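Local coordinates for protein ketosynthase (Streptomyces sp. MSC090213JE08, PDB 6KXD) that probably catalyses the condensation of an acyl-ACP with malonyl-ACP to give a 3-oxoacyl-ACP, as part of a highly reducing type II polyketide synthase, at residues D73-R77 and A78-A82; P137-A140 and R141-N144. All blocks are in the same frame, centred on the assembly; numbering follows the deposited sequence.

Interaction 1: residues D73-R77 and A78-A82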
loop_
_atom_site.group_PDB
_atom_site.type_symbol
_atom_site.label_atom_id
_atom_site.label_comp_id
_atom_site.label_asym_id
_atom_site.label_seq_id
_atom_site.Cartn_x
_atom_site.Cartn_y
_atom_site.Cartn_z
ATOM N N ASP A 73 18.570 9.589 9.306
ATOM C CA ASP A 73 17.760 9.207 10.406
ATOM C C ASP A 73 16.268 9.508 10.135
ATOM O O ASP A 73 15.449 9.199 10.959
ATOM C CB ASP A 73 18.233 9.809 11.719
ATOM C CG ASP A 73 18.070 11.305 11.827
ATOM O OD1 ASP A 73 17.465 11.931 10.910
ATOM O OD2 ASP A 73 18.604 11.837 12.806
ATOM N N ASP A 74 15.946 10.133 9.002
ATOM C CA ASP A 74 14.548 10.337 8.635
ATOM C C ASP A 74 13.963 9.039 8.091
ATOM O O ASP A 74 12.782 8.954 7.848
ATOM C CB ASP A 74 14.432 11.457 7.599
ATOM C CG ASP A 74 14.420 12.836 8.222
ATOM O OD1 ASP A 74 14.566 12.908 9.449
ATOM O OD2 ASP A 74 14.218 13.823 7.455
ATOM N N MET A 75 14.822 8.061 7.829
ATOM C CA MET A 75 14.384 6.805 7.187
ATOM C C MET A 75 14.949 5.646 7.979
ATOM O O MET A 75 16.083 5.742 8.462
ATOM C CB MET A 75 14.964 6.674 5.791
ATOM C CG MET A 75 14.627 7.807 4.893
ATOM S SD MET A 75 15.606 7.846 3.433
ATOM C CE MET A 75 17.068 8.720 4.007
ATOM N N GLY A 76 14.212 4.534 8.035
ATOM C CA GLY A 76 14.841 3.316 8.358
ATOM C C GLY A 76 15.450 2.703 7.128
ATOM O O GLY A 76 15.492 3.293 6.049
ATOM N N ARG A 77 15.890 1.463 7.275
ATOM C CA ARG A 77 16.590 0.811 6.230
ATOM C C ARG A 77 15.730 0.687 4.964
ATOM O O ARG A 77 16.218 0.807 3.854
ATOM C CB ARG A 77 17.086 -0.537 6.766
ATOM C CG ARG A 77 18.078 -1.224 5.846
ATOM C CD ARG A 77 19.365 -0.434 5.623
ATOM N NE ARG A 77 20.375 -0.737 6.631
ATOM C CZ ARG A 77 21.437 -1.525 6.464
ATOM N NH1 ARG A 77 21.641 -2.175 5.331
ATOM N NH2 ARG A 77 22.302 -1.648 7.455
ATOM N N ALA A 78 14.441 0.351 5.108
ATOM C CA ALA A 78 13.673 0.119 3.917
ATOM C C ALA A 78 13.593 1.421 3.100
ATOM O O ALA A 78 13.681 1.387 1.870
ATOM C CB ALA A 78 12.304 -0.384 4.258
ATOM N N GLY A 79 13.377 2.524 3.809
ATOM C CA GLY A 79 13.294 3.864 3.198
ATOM C C GLY A 79 14.600 4.213 2.520
ATOM O O GLY A 79 14.629 4.686 1.418
ATOM N N GLN A 80 15.714 3.886 3.175
ATOM C CA GLN A 80 16.993 4.136 2.556
ATOM C C GLN A 80 17.117 3.327 1.274
ATOM O O GLN A 80 17.512 3.845 0.251
ATOM C CB GLN A 80 18.155 3.907 3.523
ATOM C CG GLN A 80 18.093 4.826 4.716
ATOM C CD GLN A 80 19.172 4.482 5.714
ATOM O OE1 GLN A 80 20.125 3.780 5.393
ATOM N NE2 GLN A 80 19.049 5.035 6.890
ATOM N N TYR A 81 16.720 2.049 1.298
ATOM C CA TYR A 81 16.822 1.307 0.095
ATOM C C TYR A 81 15.960 1.901 -1.014
ATOM O O TYR A 81 16.373 1.934 -2.207
ATOM C CB TYR A 81 16.389 -0.137 0.306
ATOM C CG TYR A 81 17.257 -0.976 1.199
ATOM C CD1 TYR A 81 18.582 -0.661 1.453
ATOM C CD2 TYR A 81 16.776 -2.165 1.728
ATOM C CE1 TYR A 81 19.364 -1.462 2.264
ATOM C CE2 TYR A 81 17.561 -2.986 2.519
ATOM C CZ TYR A 81 18.875 -2.640 2.769
ATOM O OH TYR A 81 19.696 -3.389 3.556
ATOM N N ALA A 82 14.765 2.374 -0.637
ATOM C CA ALA A 82 13.824 2.860 -1.603
ATOM C C ALA A 82 14.428 4.079 -2.321
ATOM O O ALA A 82 14.427 4.180 -3.567
ATOM C CB ALA A 82 12.555 3.240 -0.910
#

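Interaction 2: residues P137-A140 and R141-N144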
loop_
_atom_site.group_PDB
_atom_site.type_symbol
_atom_site.label_atom_id
_atom_site.label_comp_id
_atom_site.label_asym_id
_atom_site.label_seq_id
_atom_site.Cartn_x
_atom_site.Cartn_y
_atom_site.Cartn_z
ATOM N N PRO A 137 12.133 9.344 19.732
ATOM C CA PRO A 137 11.238 10.042 18.804
ATOM C C PRO A 137 11.659 9.849 17.344
ATOM O O PRO A 137 10.804 9.844 16.473
ATOM C CB PRO A 137 11.350 11.505 19.237
ATOM C CG PRO A 137 11.639 11.384 20.711
ATOM C CD PRO A 137 12.654 10.265 20.767
ATOM N N VAL A 138 12.961 9.731 17.090
ATOM C CA VAL A 138 13.475 9.711 15.740
ATOM C C VAL A 138 12.997 8.426 15.060
ATOM O O VAL A 138 12.594 8.436 13.896
ATOM C CB VAL A 138 15.002 9.872 15.697
ATOM C CG1 VAL A 138 15.611 9.350 14.422
ATOM C CG2 VAL A 138 15.374 11.327 15.914
ATOM N N LEU A 139 13.034 7.335 15.813
ATOM C CA LEU A 139 12.493 6.084 15.360
ATOM C C LEU A 139 10.985 6.166 15.184
ATOM O O LEU A 139 10.478 5.715 14.124
ATOM C CB LEU A 139 12.815 4.981 16.367
ATOM C CG LEU A 139 14.260 4.511 16.395
ATOM C CD1 LEU A 139 14.412 3.318 17.327
ATOM C CD2 LEU A 139 14.722 4.143 15.017
ATOM N N ALA A 140 10.282 6.681 16.178
ATOM C CA ALA A 140 8.835 6.621 16.132
ATOM C C ALA A 140 8.343 7.465 14.960
ATOM O O ALA A 140 7.355 7.150 14.395
ATOM C CB ALA A 140 8.211 7.048 17.434
ATOM N N ARG A 141 9.082 8.509 14.574
ATOM C CA ARG A 141 8.624 9.380 13.460
ATOM C C ARG A 141 8.734 8.718 12.077
ATOM O O ARG A 141 8.151 9.204 11.135
ATOM C CB ARG A 141 9.457 10.659 13.458
ATOM C CG ARG A 141 8.955 11.611 14.525
ATOM C CD ARG A 141 10.023 12.648 14.815
ATOM N NE ARG A 141 9.655 13.371 16.016
ATOM C CZ ARG A 141 10.482 14.155 16.681
ATOM N NH1 ARG A 141 11.750 14.218 16.320
ATOM N NH2 ARG A 141 10.028 14.860 17.693
ATOM N N ARG A 142 9.508 7.649 11.934
ATOM C CA ARG A 142 9.788 7.170 10.643
ATOM C C ARG A 142 9.206 5.776 10.352
ATOM O O ARG A 142 9.579 5.228 9.356
ATOM C CB ARG A 142 11.292 7.226 10.449
ATOM C CG ARG A 142 12.049 6.085 11.100
ATOM C CD ARG A 142 13.520 6.449 11.069
ATOM N NE ARG A 142 14.300 5.282 11.464
ATOM C CZ ARG A 142 15.571 5.339 11.830
ATOM N NH1 ARG A 142 16.138 6.521 12.030
ATOM N NH2 ARG A 142 16.248 4.220 11.984
ATOM N N ILE A 143 8.345 5.240 11.225
ATOM C CA ILE A 143 7.885 3.841 11.130
ATOM C C ILE A 143 6.691 3.686 10.185
ATOM O O ILE A 143 6.386 2.584 9.819
ATOM C CB ILE A 143 7.537 3.245 12.512
ATOM C CG1 ILE A 143 6.483 4.073 13.235
ATOM C CG2 ILE A 143 8.816 3.075 13.346
ATOM C CD1 ILE A 143 5.651 3.308 14.211
ATOM N N ASN A 144 6.068 4.770 9.768
ATOM C CA ASN A 144 4.810 4.619 8.989
ATOM C C ASN A 144 5.162 4.454 7.515
ATOM O O ASN A 144 6.019 5.166 6.957
ATOM C CB ASN A 144 3.841 5.759 9.279
ATOM C CG ASN A 144 3.438 5.810 10.735
ATOM O OD1 ASN A 144 3.270 4.777 11.375
ATOM N ND2 ASN A 144 3.331 7.009 11.268
#

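Interaction 1: residues D73-R77 and A78-A82
Gly-76 and Arg-77 turn their carbonyls into the first turn of helix 77-93: Gly-76 O accepts a hydrogen bond from Gln-80 N at 2.9 Å, and Arg-77 O one from Tyr-81 N. Gly-76 is the N-cap residue. Two side-chain pairs build on this frame.

The first pair is Arg-77 and Tyr-81. Arg-77 CG stands anti to the backbone N (chi1 -169°), and bends further out fold the chain over the tyrosine ring. CG makes a CH-pi contact over the ring face, 3.9 Å from the centroid. Beyond it, CD lies 3.5 Å from Tyr-81 CE1. The guanidinium is turned nearly perpendicular to the ring, and its NH1 donates to Tyr-81 OH at 2.9 Å. That bond is bent, with an N-H...O angle of 135°. Tyr-81 OH is also hydrogen-bonded to Glu-233, so the hydroxyl joins an arginine to an acid. A phenylalanine here would keep a ring against Arg-77 but would probably leave Arg-77 NH1 and Glu-233 without the hydroxyl between them.

The second pair is Met-75 and Gln-80. Gln-80 CG packs 3.8 Å from Met-75 CB. The rest of the glutamine is extended and reaches back along the chain. Its NE2 makes a weak bond to Met-75 O at 3.4 Å and another bond to Leu-72 O. Met-75 SD rests 3.9 Å from Gly-79 O, and its CB lies against the side of Gly-79 where a side chain would be tight.

Helix 77-93 thus starts in a buried place. Glu-115, just before helix 116-129, accepts the backbone N-H groups of Ala-78 and Gly-79. Helix 147-156 covers Met-75 through Val-151 and Ala-78 through Leu-148. Phe-61, from the loop after strand 54-55, stacks edge-to-face with the Tyr-81 ring.

Interaction 2: residues P137-A140 and R141-N144
Arg-141 folds back over Pro-137, while Arg-142 runs beside Leu-139; these two arginines and the leucine carry most of the contact. A type I beta turn runs from Ala-140 to Ile-143.

Arg-141 N donates to Pro-137 O at 2.9 Å, which closes a helical turn. Its side chain then passes the same carbonyl, with CG 3.2 Å from Pro-137 O. From CG to NE the chain is fully extended, and this carries the guanidinium over Pro-137 CB, which sits over the centre of one face, 3.8 Å from Arg-141 CZ. The polar rim is used by another chain: NE and NH2 donate to the carbonyls of Ala-219 and Thr-220 of the neighbouring subunit. The proline thus backs a group that bonds across the subunit interface.

Arg-142 N donates to Leu-139 O at 3.1 Å. The bond is fairly straight at the hydrogen (163°), but the donor lies well above the carbonyl plane. CG takes the crowded position between the backbone N and the carbonyl carbon (chi1 79°). The extended chain then points the same way as Leu-139. Leu-139 CD2 lies over one guanidinium face toward its rim, 3.4 Å from Arg-142 NH2. Val-138 CG1 comes up obliquely, 3.7 Å from Arg-142 NH1. The charge has its mate in Asp-118, which forms a salt bridge with NE.

The segment 141-144 leads on to helix 147-156. Leu-139 packs on helix 116-129, against Val-121, Leu-122 and Gln-125. Ala-140 and Ile-143 meet Phe-215 of the neighbouring subunit, so this stretch of chain touches both helix 116-129 and the other subunit.

How the interactions relate
The two interactions lie about 11 Å apart between centres and meet directly. Arg-142 NH1 probably donates a hydrogen bond to Asp-73 O, 3.0 Å away, and Val-138 CG1 packs on the same carbonyl. Arg-142 thereby ties the 140-143 turn to the loop before helix 77-93. Interaction 1 is the more buried, and its arginine bonds a tyrosine inside its own chain. Interaction 2 is only partly buried and lies farther from the chain centre. Its arginines use flat faces against aliphatic groups and send their polar rims elsewhere, one of them to the other subunit. Interaction 1 packs on helix 147-156 and interaction 2 on helix 116-129.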